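Side-chain contacts in orotidine 5'-phosphate decarboxylase (Sulfolobus solfataricus, PDB 4DBD), which probably catalyses the decarboxylation of orotidine 5'-monophosphate to UMP, the last step of de novo UMP synthesis, as a homodimeric TIM barrel: residues V111-H116 with T150-D155; I161-M166 with G174-A179; E184-S189 with R201-I206. One frame throughout, in Å; residues are numbered along the deposited sequence.

Interaction 1: V111-H116 with T150-D155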
ATOM      1  N   VAL A 111       6.734   9.002   0.271  1.00 12.08           N
ATOM      2  CA  VAL A 111       7.702   8.259   1.068  1.00 15.03           C
ATOM      3  C   VAL A 111       9.076   8.272   0.397  1.00 15.66           C
ATOM      4  O   VAL A 111       9.232   7.791  -0.733  1.00 17.92           O
ATOM      5  CB  VAL A 111       7.241   6.812   1.281  1.00 13.45           C
ATOM      6  CG1 VAL A 111       8.342   6.017   1.991  1.00 16.75           C
ATOM      7  CG2 VAL A 111       5.954   6.799   2.084  1.00 14.37           C
ATOM      8  N   ALA A 112      10.073   8.828   1.084  1.00 13.85           N
ATOM      9  CA  ALA A 112      11.418   8.933   0.494  1.00 15.62           C
ATOM     10  C   ALA A 112      12.375   7.902   1.069  1.00 14.00           C
ATOM     11  O   ALA A 112      13.106   7.240   0.324  1.00 17.02           O
ATOM     12  CB  ALA A 112      11.991  10.348   0.650  1.00 15.13           C
ATOM     13  N   VAL A 113      12.407   7.804   2.394  1.00 14.31           N
ATOM     14  CA  VAL A 113      13.260   6.845   3.080  1.00 13.94           C
ATOM     15  C   VAL A 113      12.478   6.184   4.211  1.00 18.32           C
ATOM     16  O   VAL A 113      11.821   6.862   5.000  1.00 18.18           O
ATOM     17  CB  VAL A 113      14.502   7.523   3.688  1.00 16.80           C
ATOM     18  CG1 VAL A 113      15.458   6.466   4.253  1.00 16.07           C
ATOM     19  CG2 VAL A 113      15.191   8.388   2.651  1.00 15.73           C
ATOM     20  N   MET A 114      12.537   4.863   4.294  1.00 16.73           N
ATOM     21  CA  MET A 114      11.930   4.184   5.443  1.00 20.32           C
ATOM     22  C   MET A 114      12.947   3.820   6.517  1.00 21.99           C
ATOM     23  O   MET A 114      14.161   3.879   6.288  1.00 20.65           O
ATOM     24  CB  MET A 114      11.112   2.977   5.007  1.00 15.70           C
ATOM     25  CG  MET A 114      10.043   3.353   4.008  1.00 22.49           C
ATOM     26  SD  MET A 114       8.785   2.085   3.839  1.00 24.04           S
ATOM     27  CE  MET A 114       8.171   2.015   5.530  1.00 22.36           C
ATOM     28  N   SER A 115      12.440   3.453   7.694  1.00 21.58           N
ATOM     29  CA  SER A 115      13.282   3.263   8.878  1.00 28.87           C
ATOM     30  C   SER A 115      13.827   1.850   9.083  1.00 24.59           C
ATOM     31  O   SER A 115      14.736   1.647   9.891  1.00 29.08           O
ATOM     32  CB  SER A 115      12.515   3.682  10.135  1.00 27.53           C
ATOM     33  OG  SER A 115      12.107   5.032  10.084  1.00 31.83           O
ATOM     34  N   HIS A 116      13.272   0.858   8.395  1.00 18.54           N
ATOM     35  CA  HIS A 116      13.752  -0.505   8.597  1.00 24.40           C
ATOM     36  C   HIS A 116      15.063  -0.738   7.844  1.00 22.08           C
ATOM     37  O   HIS A 116      15.363  -0.061   6.853  1.00 20.22           O
ATOM     38  CB  HIS A 116      12.689  -1.532   8.195  1.00 16.33           C
ATOM     39  CG  HIS A 116      12.280  -1.432   6.762  1.00 17.80           C
ATOM     40  ND1 HIS A 116      11.538  -0.380   6.276  1.00 18.92           N
ATOM     41  CD2 HIS A 116      12.531  -2.243   5.705  1.00 14.24           C
ATOM     42  CE1 HIS A 116      11.345  -0.545   4.979  1.00 16.49           C
ATOM     43  NE2 HIS A 116      11.933  -1.667   4.608  1.00 17.19           N
ATOM     44  N   THR A 150      18.683  15.181   7.256  1.00 19.95           N
ATOM     45  CA  THR A 150      19.382  16.448   7.061  1.00 18.81           C
ATOM     46  C   THR A 150      19.582  16.723   5.567  1.00 16.94           C
ATOM     47  O   THR A 150      19.351  17.837   5.088  1.00 25.69           O
ATOM     48  CB  THR A 150      20.729  16.463   7.780  1.00 19.22           C
ATOM     49  OG1 THR A 150      20.549  16.025   9.137  1.00 21.28           O
ATOM     50  CG2 THR A 150      21.301  17.872   7.763  1.00 23.12           C
ATOM     51  N   GLN A 151      19.979  15.689   4.837  1.00 15.81           N
ATOM     52  CA  GLN A 151      20.208  15.790   3.401  1.00 20.50           C
ATOM     53  C   GLN A 151      18.928  16.080   2.637  1.00 25.86           C
ATOM     54  O   GLN A 151      18.917  16.919   1.745  1.00 23.64           O
ATOM     55  CB  GLN A 151      20.878  14.516   2.884  1.00 20.92           C
ATOM     56  CG  GLN A 151      22.310  14.374   3.395  1.00 31.50           C
ATOM     57  CD  GLN A 151      22.767  12.937   3.514  1.00 37.31           C
ATOM     58  OE1 GLN A 151      22.118  12.018   3.005  1.00 42.88           O
ATOM     59  NE2 GLN A 151      23.892  12.730   4.201  1.00 34.76           N
ATOM     60  N   TYR A 152      17.839  15.401   2.977  1.00 26.86           N
ATOM     61  CA  TYR A 152      16.573  15.763   2.352  1.00 19.09           C
ATOM     62  C   TYR A 152      16.159  17.195   2.696  1.00 25.11           C
ATOM     63  O   TYR A 152      15.591  17.893   1.860  1.00 30.16           O
ATOM     64  CB  TYR A 152      15.457  14.750   2.661  1.00 21.48           C
ATOM     65  CG  TYR A 152      15.447  13.600   1.680  1.00 18.47           C
ATOM     66  CD1 TYR A 152      16.300  12.523   1.840  1.00 22.02           C
ATOM     67  CD2 TYR A 152      14.609  13.614   0.571  1.00 27.77           C
ATOM     68  CE1 TYR A 152      16.310  11.475   0.939  1.00 25.28           C
ATOM     69  CE2 TYR A 152      14.614  12.569  -0.339  1.00 24.47           C
ATOM     70  CZ  TYR A 152      15.466  11.504  -0.143  1.00 23.01           C
ATOM     71  OH  TYR A 152      15.487  10.459  -1.048  1.00 35.80           O
ATOM     72  N   ARG A 153      16.468  17.645   3.907  1.00 21.29           N
ATOM     73  CA  ARG A 153      16.145  19.020   4.288  1.00 25.79           C
ATOM     74  C   ARG A 153      16.940  19.999   3.425  1.00 28.29           C
ATOM     75  O   ARG A 153      16.432  21.044   3.024  1.00 28.14           O
ATOM     76  CB  ARG A 153      16.416  19.263   5.772  1.00 25.27           C
ATOM     77  CG  ARG A 153      16.368  20.733   6.180  1.00 30.27           C
ATOM     78  CD  ARG A 153      15.055  21.382   5.779  1.00 33.84           C
ATOM     79  NE  ARG A 153      13.944  20.826   6.538  1.00 28.41           N
ATOM     80  CZ  ARG A 153      12.686  20.782   6.109  1.00 30.90           C
ATOM     81  NH1 ARG A 153      12.369  21.251   4.909  1.00 27.59           N
ATOM     82  NH2 ARG A 153      11.753  20.249   6.881  1.00 21.53           N
ATOM     83  N   ARG A 154      18.192  19.645   3.155  1.00 26.81           N
ATOM     84  CA  ARG A 154      19.058  20.428   2.276  1.00 30.97           C
ATOM     85  C   ARG A 154      18.505  20.452   0.854  1.00 29.71           C
ATOM     86  O   ARG A 154      18.436  21.509   0.220  1.00 35.92           O
ATOM     87  CB  ARG A 154      20.470  19.824   2.269  1.00 30.69           C
ATOM     88  CG  ARG A 154      21.313  20.205   1.050  1.00 37.80           C
ATOM     89  CD  ARG A 154      22.481  19.246   0.845  1.00 42.38           C
ATOM     90  NE  ARG A 154      22.083  17.975   0.237  1.00 40.46           N
ATOM     91  CZ  ARG A 154      22.790  16.851   0.335  1.00 40.23           C
ATOM     92  NH1 ARG A 154      23.923  16.846   1.031  1.00 39.71           N
ATOM     93  NH2 ARG A 154      22.366  15.732  -0.249  1.00 35.93           N
ATOM     94  N   ASP A 155      18.113  19.278   0.360  1.00 28.70           N
ATOM     95  CA  ASP A 155      17.668  19.124  -1.021  1.00 23.22           C
ATOM     96  C   ASP A 155      16.269  19.684  -1.258  1.00 29.43           C
ATOM     97  O   ASP A 155      15.905  19.999  -2.381  1.00 29.26           O
ATOM     98  CB  ASP A 155      17.696  17.650  -1.431  1.00 25.77           C
ATOM     99  CG  ASP A 155      19.098  17.061  -1.425  1.00 36.87           C
ATOM    100  OD1 ASP A 155      20.091  17.831  -1.421  1.00 31.72           O
ATOM    101  OD2 ASP A 155      19.204  15.814  -1.429  1.00 33.95           O
TER
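Tyr152 reaches inward from helix 146-155 and lays the far end of its ring against Ala112 and Val113 at the end of strand 107-113. The contact between strand and helix is apolar. Ala112 meets the ring with CB, which lies 3.6 Å from Tyr152 CE2 and almost as near to CZ. Val113 comes to the opposite side of the hydroxyl-bearing carbon, its CG2 standing 3.7 Å from Tyr152 CE1. In Val113 the first torsion (chi1 -173°) sets CG1 anti to the backbone N, and this leaves CG2 as the branch that meets the ring. Both methyls approach obliquely. Ile127 of helix 124-134 and Val141 of strand 138-141 also pack on the tyrosine.

Among polar groups, the phenol OH is buried without a hydrogen-bonding partner in the model, while Lys128 makes a cation-pi contact with the ring. A leucine in place of Tyr152 would probably leave a gap over the Ala112 methyl and deprive Lys128 of its aromatic partner.

Within the helix, Arg154 NE binds Asp155 OD1 in a salt bridge of 2.6 Å. A barrel strand inside, a helix outside and apolar side chains filling the layer between them make up a TIM barrel wall.

Interaction 2: I161-M166 with G174-A179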
ATOM      1  N   ILE A 161       8.764  17.952   6.078  1.00 24.58           N
ATOM      2  CA  ILE A 161       9.405  16.663   6.298  1.00 20.11           C
ATOM      3  C   ILE A 161       8.820  16.037   7.551  1.00 17.19           C
ATOM      4  O   ILE A 161       8.791  16.656   8.606  1.00 19.63           O
ATOM      5  CB  ILE A 161      10.946  16.812   6.389  1.00 23.82           C
ATOM      6  CG1 ILE A 161      11.485  17.358   5.062  1.00 23.09           C
ATOM      7  CG2 ILE A 161      11.613  15.490   6.772  1.00 17.93           C
ATOM      8  CD1 ILE A 161      13.013  17.379   4.937  1.00 27.86           C
ATOM      9  N   VAL A 162       8.317  14.814   7.413  1.00 17.67           N
ATOM     10  CA  VAL A 162       7.720  14.089   8.535  1.00 16.72           C
ATOM     11  C   VAL A 162       8.500  12.800   8.724  1.00 16.79           C
ATOM     12  O   VAL A 162       8.930  12.167   7.743  1.00 17.46           O
ATOM     13  CB  VAL A 162       6.218  13.801   8.314  1.00 24.68           C
ATOM     14  CG1 VAL A 162       5.438  15.112   8.250  1.00 16.90           C
ATOM     15  CG2 VAL A 162       6.009  12.960   7.054  1.00 16.94           C
ATOM     16  N   SER A 163       8.728  12.439   9.984  1.00 16.97           N
ATOM     17  CA  SER A 163       9.663  11.361  10.293  1.00 17.83           C
ATOM     18  C   SER A 163       9.115  10.387  11.313  1.00 21.54           C
ATOM     19  O   SER A 163       9.004  10.711  12.491  1.00 21.04           O
ATOM     20  CB  SER A 163      10.980  11.936  10.824  1.00 18.83           C
ATOM     21  OG  SER A 163      11.650  12.682   9.833  1.00 23.64           O
ATOM     22  N   PRO A 164       8.796   9.171  10.857  1.00 21.27           N
ATOM     23  CA  PRO A 164       8.335   8.105  11.745  1.00 26.64           C
ATOM     24  C   PRO A 164       9.533   7.351  12.289  1.00 27.17           C
ATOM     25  O   PRO A 164      10.664   7.765  12.050  1.00 31.34           O
ATOM     26  CB  PRO A 164       7.499   7.216  10.816  1.00 28.01           C
ATOM     27  CG  PRO A 164       8.101   7.414   9.458  1.00 33.49           C
ATOM     28  CD  PRO A 164       8.764   8.776   9.436  1.00 24.21           C
ATOM     29  N   GLY A 165       9.288   6.276  13.032  1.00 32.31           N
ATOM     30  CA  GLY A 165      10.372   5.494  13.595  1.00 35.73           C
ATOM     31  C   GLY A 165      10.910   6.032  14.911  1.00 33.89           C
ATOM     32  O   GLY A 165      11.971   5.598  15.356  1.00 34.76           O
ATOM     33  N   MET A 166      10.188   6.969  15.530  1.00 29.80           N
ATOM     34  CA  MET A 166      10.570   7.484  16.849  1.00 31.31           C
ATOM     35  C   MET A 166       9.952   6.617  17.948  1.00 29.62           C
ATOM     36  O   MET A 166       8.766   6.249  17.872  1.00 32.49           O
ATOM     37  CB  MET A 166      10.145   8.952  17.033  1.00 26.77           C
ATOM     38  CG  MET A 166      10.449   9.863  15.859  1.00 37.99           C
ATOM     39  SD  MET A 166      12.122   9.677  15.210  1.00 39.89           S
ATOM     40  CE  MET A 166      13.133  10.505  16.452  1.00 28.70           C
ATOM     41  N   GLY A 174      12.759  13.638  19.340  1.00 16.79           N
ATOM     42  CA  GLY A 174      13.259  14.967  19.049  1.00 20.69           C
ATOM     43  C   GLY A 174      14.475  14.967  18.146  1.00 18.81           C
ATOM     44  O   GLY A 174      14.844  16.008  17.601  1.00 20.95           O
ATOM     45  N   ASP A 175      15.098  13.804  17.976  1.00 20.07           N
ATOM     46  CA  ASP A 175      16.315  13.721  17.160  1.00 24.40           C
ATOM     47  C   ASP A 175      16.043  13.982  15.689  1.00 25.12           C
ATOM     48  O   ASP A 175      16.911  14.498  14.972  1.00 20.32           O
ATOM     49  CB  ASP A 175      17.007  12.357  17.300  1.00 19.41           C
ATOM     50  CG  ASP A 175      17.747  12.197  18.620  1.00 28.80           C
ATOM     51  OD1 ASP A 175      17.765  13.139  19.443  1.00 25.47           O
ATOM     52  OD2 ASP A 175      18.326  11.115  18.826  1.00 26.25           O
ATOM     53  N   ALA A 176      14.857  13.598  15.227  1.00 22.11           N
ATOM     54  CA  ALA A 176      14.506  13.799  13.830  1.00 20.40           C
ATOM     55  C   ALA A 176      14.245  15.272  13.567  1.00 20.53           C
ATOM     56  O   ALA A 176      14.766  15.840  12.606  1.00 16.73           O
ATOM     57  CB  ALA A 176      13.306  12.957  13.448  1.00 16.85           C
ATOM     58  N   VAL A 177      13.450  15.897  14.432  1.00 18.17           N
ATOM     59  CA  VAL A 177      13.255  17.333  14.338  1.00 20.46           C
ATOM     60  C   VAL A 177      14.597  18.068  14.370  1.00 20.20           C
ATOM     61  O   VAL A 177      14.839  18.943  13.548  1.00 22.34           O
ATOM     62  CB  VAL A 177      12.318  17.863  15.425  1.00 26.62           C
ATOM     63  CG1 VAL A 177      12.212  19.378  15.332  1.00 26.93           C
ATOM     64  CG2 VAL A 177      10.941  17.226  15.266  1.00 23.72           C
ATOM     65  N   CYS A 178      15.485  17.697  15.291  1.00 20.92           N
ATOM     66  CA  CYS A 178      16.774  18.387  15.358  1.00 24.82           C
ATOM     67  C   CYS A 178      17.600  18.186  14.082  1.00 22.01           C
ATOM     68  O   CYS A 178      18.322  19.089  13.666  1.00 26.17           O
ATOM     69  CB  CYS A 178      17.558  18.011  16.623  1.00 24.00           C
ATOM     70  SG  CYS A 178      16.829  18.675  18.150  1.00 34.54           S
ATOM     71  N   ALA A 179      17.452  17.030  13.434  1.00 23.94           N
ATOM     72  CA  ALA A 179      18.147  16.767  12.171  1.00 22.14           C
ATOM     73  C   ALA A 179      17.557  17.516  10.972  1.00 26.21           C
ATOM     74  O   ALA A 179      18.180  17.576   9.909  1.00 20.68           O
ATOM     75  CB  ALA A 179      18.191  15.269  11.883  1.00 18.99           C
TER
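Strand 160-163 and the start of helix 175-179 come together most closely at Ser163 and Ala176, whose CA atoms are 6.5 Å apart, a short separation made possible by small side chains on both elements. Ser163 CB touches Ala176 CB at 3.7 Å, each pointing toward the other element. The serine hydroxyl has its polar partner elsewhere: OG is hydrogen-bonded to the carbonyl O of Val141, on the neighbouring strand, so this buried polar atom is satisfied.

The two elements belong to one beta-alpha-beta unit of the barrel, strand 160-163, helix 175-179 and strand 183-186, and the segment leading out of the first strand carries residues predicted to bind substrate, among them Pro164, Gly165 and Met166.

Met166 supplies the rest of the contact. Its chain is bent at both chi2 (-47°) and chi3 (-75°), which folds the thioether back toward the helix instead of letting it extend. SD and CE both lie 3.9 Å from Ala176 CB, and CE also comes to 3.7 Å from Ala176 N, resting against the first turn of the helix. The methyl is 4.1 Å from Asp175 N as well, so it meets backbone nitrogens as much as side chains.

Gly174 occupies the N-cap position, and its carbonyl O accepts the backbone bond from Cys178 N at 2.9 Å. Glu184 of the next strand stands at this same helix start, with OE1 hydrogen-bonded to Gly174 N and OE2 to Val177 N; its negative charge would probably interact favourably with the helix dipole and the amide N-H groups there.

Interaction 3: E184-S189 with R201-I206. With SO4 (sulfate ion), chain B.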
ATOM      1  N   GLU A 184       7.493  14.747  13.992  1.00 20.46           N
ATOM      2  CA  GLU A 184       7.790  13.347  14.267  1.00 17.61           C
ATOM      3  C   GLU A 184       6.529  12.513  14.388  1.00 20.61           C
ATOM      4  O   GLU A 184       5.581  12.873  15.099  1.00 20.30           O
ATOM      5  CB  GLU A 184       8.671  13.205  15.522  1.00 24.27           C
ATOM      6  CG  GLU A 184      10.138  13.417  15.207  1.00 22.29           C
ATOM      7  CD  GLU A 184      11.040  13.425  16.441  1.00 24.14           C
ATOM      8  OE1 GLU A 184      10.741  12.748  17.454  1.00 21.84           O
ATOM      9  OE2 GLU A 184      12.059  14.127  16.381  1.00 18.71           O
ATOM     10  N   ILE A 185       6.518  11.398  13.664  1.00 18.58           N
ATOM     11  CA  ILE A 185       5.401  10.469  13.699  1.00 18.81           C
ATOM     12  C   ILE A 185       5.669   9.412  14.747  1.00 21.87           C
ATOM     13  O   ILE A 185       6.673   8.703  14.689  1.00 19.50           O
ATOM     14  CB  ILE A 185       5.224   9.795  12.349  1.00 14.79           C
ATOM     15  CG1 ILE A 185       4.821  10.846  11.314  1.00 17.70           C
ATOM     16  CG2 ILE A 185       4.181   8.677  12.446  1.00 21.29           C
ATOM     17  CD1 ILE A 185       5.048  10.439   9.886  1.00 20.11           C
ATOM     18  N   ILE A 186       4.755   9.311  15.700  1.00 16.46           N
ATOM     19  CA  ILE A 186       4.923   8.451  16.857  1.00 17.39           C
ATOM     20  C   ILE A 186       3.665   7.626  17.069  1.00 20.99           C
ATOM     21  O   ILE A 186       2.550   8.163  17.127  1.00 17.05           O
ATOM     22  CB  ILE A 186       5.251   9.293  18.107  1.00 19.20           C
ATOM     23  CG1 ILE A 186       6.434  10.215  17.799  1.00 21.07           C
ATOM     24  CG2 ILE A 186       5.553   8.392  19.302  1.00 23.48           C
ATOM     25  CD1 ILE A 186       6.771  11.198  18.894  1.00 24.33           C
ATOM     26  N   GLY A 187       3.846   6.315  17.156  1.00 17.09           N
ATOM     27  CA  GLY A 187       2.736   5.396  17.299  1.00 16.77           C
ATOM     28  C   GLY A 187       2.741   4.709  18.646  1.00 17.57           C
ATOM     29  O   GLY A 187       2.210   5.240  19.619  1.00 17.19           O
ATOM     30  N   ARG A 188       3.375   3.539  18.708  1.00 15.09           N
ATOM     31  CA  ARG A 188       3.308   2.675  19.891  1.00 20.01           C
ATOM     32  C   ARG A 188       3.709   3.366  21.191  1.00 19.39           C
ATOM     33  O   ARG A 188       3.114   3.106  22.241  1.00 21.20           O
ATOM     34  CB  ARG A 188       4.168   1.418  19.687  1.00 21.02           C
ATOM     35  CG  ARG A 188       3.473   0.339  18.864  1.00 27.29           C
ATOM     36  CD  ARG A 188       4.441  -0.728  18.429  1.00 27.15           C
ATOM     37  NE  ARG A 188       5.223  -0.291  17.277  1.00 28.27           N
ATOM     38  CZ  ARG A 188       6.094  -1.064  16.638  1.00 29.92           C
ATOM     39  NH1 ARG A 188       6.286  -2.311  17.050  1.00 26.62           N
ATOM     40  NH2 ARG A 188       6.760  -0.589  15.586  1.00 25.10           N
ATOM     41  N   SER A 189       4.725   4.219  21.124  1.00 19.98           N
ATOM     42  CA  SER A 189       5.179   4.969  22.294  1.00 21.87           C
ATOM     43  C   SER A 189       4.012   5.675  22.998  1.00 23.70           C
ATOM     44  O   SER A 189       4.029   5.866  24.210  1.00 24.19           O
ATOM     45  CB  SER A 189       6.241   5.987  21.888  1.00 19.29           C
ATOM     46  OG  SER A 189       7.447   5.338  21.519  1.00 37.70           O
ATOM     47  N   ARG A 201       2.287  13.993  26.536  1.00 23.01           N
ATOM     48  CA  ARG A 201       2.762  15.213  27.190  1.00 22.12           C
ATOM     49  C   ARG A 201       4.261  15.133  27.531  1.00 22.56           C
ATOM     50  O   ARG A 201       5.006  16.093  27.350  1.00 23.58           O
ATOM     51  CB  ARG A 201       1.905  15.544  28.424  1.00 25.71           C
ATOM     52  CG  ARG A 201       0.429  15.756  28.076  1.00 26.19           C
ATOM     53  CD  ARG A 201      -0.408  16.423  29.181  1.00 31.77           C
ATOM     54  NE  ARG A 201      -1.471  17.227  28.566  1.00 37.13           N
ATOM     55  CZ  ARG A 201      -2.728  17.326  29.001  1.00 38.16           C
ATOM     56  NH1 ARG A 201      -3.137  16.675  30.085  1.00 30.18           N
ATOM     57  NH2 ARG A 201      -3.584  18.090  28.335  1.00 36.27           N
ATOM     58  N   THR A 202       4.698  13.975  28.009  1.00 19.92           N
ATOM     59  CA  THR A 202       6.099  13.758  28.347  1.00 27.28           C
ATOM     60  C   THR A 202       6.985  13.870  27.099  1.00 18.43           C
ATOM     61  O   THR A 202       8.020  14.547  27.105  1.00 23.25           O
ATOM     62  CB  THR A 202       6.274  12.380  28.994  1.00 27.21           C
ATOM     63  OG1 THR A 202       5.479  12.301  30.193  1.00 27.50           O
ATOM     64  CG2 THR A 202       7.736  12.116  29.319  1.00 24.85           C
ATOM     65  N   ILE A 203       6.559  13.212  26.022  1.00 23.44           N
ATOM     66  CA  ILE A 203       7.272  13.265  24.744  1.00 20.10           C
ATOM     67  C   ILE A 203       7.313  14.685  24.181  1.00 19.08           C
ATOM     68  O   ILE A 203       8.342  15.130  23.668  1.00 22.68           O
ATOM     69  CB  ILE A 203       6.616  12.322  23.718  1.00 23.71           C
ATOM     70  CG1 ILE A 203       6.838  10.861  24.136  1.00 16.82           C
ATOM     71  CG2 ILE A 203       7.134  12.613  22.306  1.00 21.13           C
ATOM     72  CD1 ILE A 203       5.950   9.872  23.410  1.00 18.89           C
ATOM     73  N   ASN A 204       6.193  15.393  24.263  1.00 20.66           N
ATOM     74  CA  ASN A 204       6.176  16.789  23.860  1.00 23.05           C
ATOM     75  C   ASN A 204       7.219  17.589  24.634  1.00 21.33           C
ATOM     76  O   ASN A 204       7.949  18.397  24.048  1.00 24.07           O
ATOM     77  CB  ASN A 204       4.783  17.408  24.034  1.00 18.60           C
ATOM     78  CG  ASN A 204       3.853  17.097  22.874  1.00 24.68           C
ATOM     79  OD1 ASN A 204       4.302  16.817  21.759  1.00 25.18           O
ATOM     80  ND2 ASN A 204       2.548  17.154  23.129  1.00 26.56           N
ATOM     81  N   LYS A 205       7.298  17.361  25.944  1.00 20.30           N
ATOM     82  CA  LYS A 205       8.289  18.065  26.762  1.00 28.97           C
ATOM     83  C   LYS A 205       9.711  17.742  26.311  1.00 30.51           C
ATOM     84  O   LYS A 205      10.541  18.634  26.167  1.00 32.37           O
ATOM     85  CB  LYS A 205       8.127  17.730  28.251  1.00 30.62           C
ATOM     86  CG  LYS A 205       6.845  18.255  28.884  1.00 32.40           C
ATOM     87  CD  LYS A 205       6.837  17.953  30.377  1.00 44.62           C
ATOM     88  CE  LYS A 205       5.430  17.979  30.952  1.00 48.56           C
ATOM     89  NZ  LYS A 205       5.224  16.810  31.853  1.00 45.78           N
ATOM     90  N   ILE A 206       9.989  16.457  26.101  1.00 20.95           N
ATOM     91  CA  ILE A 206      11.302  16.025  25.625  1.00 24.39           C
ATOM     92  C   ILE A 206      11.676  16.726  24.328  1.00 27.37           C
ATOM     93  O   ILE A 206      12.809  17.191  24.143  1.00 23.50           O
ATOM     94  CB  ILE A 206      11.345  14.498  25.401  1.00 23.57           C
ATOM     95  CG1 ILE A 206      11.288  13.763  26.744  1.00 20.63           C
ATOM     96  CG2 ILE A 206      12.606  14.099  24.640  1.00 22.77           C
ATOM     97  CD1 ILE A 206      10.943  12.280  26.625  1.00 22.56           C
TER
HETATM   98  S   SO4 B 301       5.445   3.167  15.661  0.69 23.19           S
HETATM   99  O1  SO4 B 301       4.799   3.463  14.379  0.69 25.35           O
HETATM  100  O2  SO4 B 301       4.565   2.346  16.478  0.69 18.71           O
HETATM  101  O3  SO4 B 301       6.689   2.426  15.426  0.69 25.33           O
HETATM  102  O4  SO4 B 301       5.749   4.423  16.349  0.69 25.20           O
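Ile186 and Ile203 meet through different branches: in Ile186 CG1 lies anti to the carbonyl carbon (chi1 -52°) and the extended chain carries CD1 forward, while in Ile203 the touching methyl is CG2, set anti to the backbone N. The side chains run antiparallel alongside each other, with Ile186 CD1 3.7 Å from Ile203 CG2. The other end of Ile203 reaches Ser189, its CD1 4.2 Å from Ser189 CB, while the serine OG is hydrogen-bonded to Tyr173 OH.

Helix 196-210 thereby packs on the last strand of the TIM barrel, whose C-terminal end leads into the anion site. There a sulfate, probably from the crystallisation liquor, sits at the N-terminus of helix 188-191, as phosphates commonly do in TIM barrels, and probably marks where the substrate phosphate binds; Gly187 and Arg188 are predicted substrate-binding residues.

Gly187 N gives sulfate O4 a bond of 2.8 Å. Arg188 grips sulfate O2 twice, from its backbone N and, nearly straight (170°), from NE at 2.8 Å, and its NH2 holds sulfate O3 at 3.0 Å. Gln169 NE2 also hydrogen-bonds the anion. The guanidinium meets it edge-on, with Tyr67 of the second subunit in cation-pi contact.

The three contacts follow one another along the chain and all reach the same eight-stranded parallel barrel. The centres of interactions 1 and 2 are about 10 Å apart, those of 2 and 3 about 11 Å, and those of 1 and 3 about 20 Å, so interaction 2 lies between the others and touches both. Helix 146-155 leads directly into strand 160-163, and helix 175-179 into strand 183-186. Thr150 OG1 probably bonds to Ala179 O between interactions 1 and 2, while strands 160-163 and 183-186 are neighbours, with Ser163 O probably accepting from Ile185 N. This succession joins outer helices to barrel strands whose following turns carry predicted substrate-binding residues.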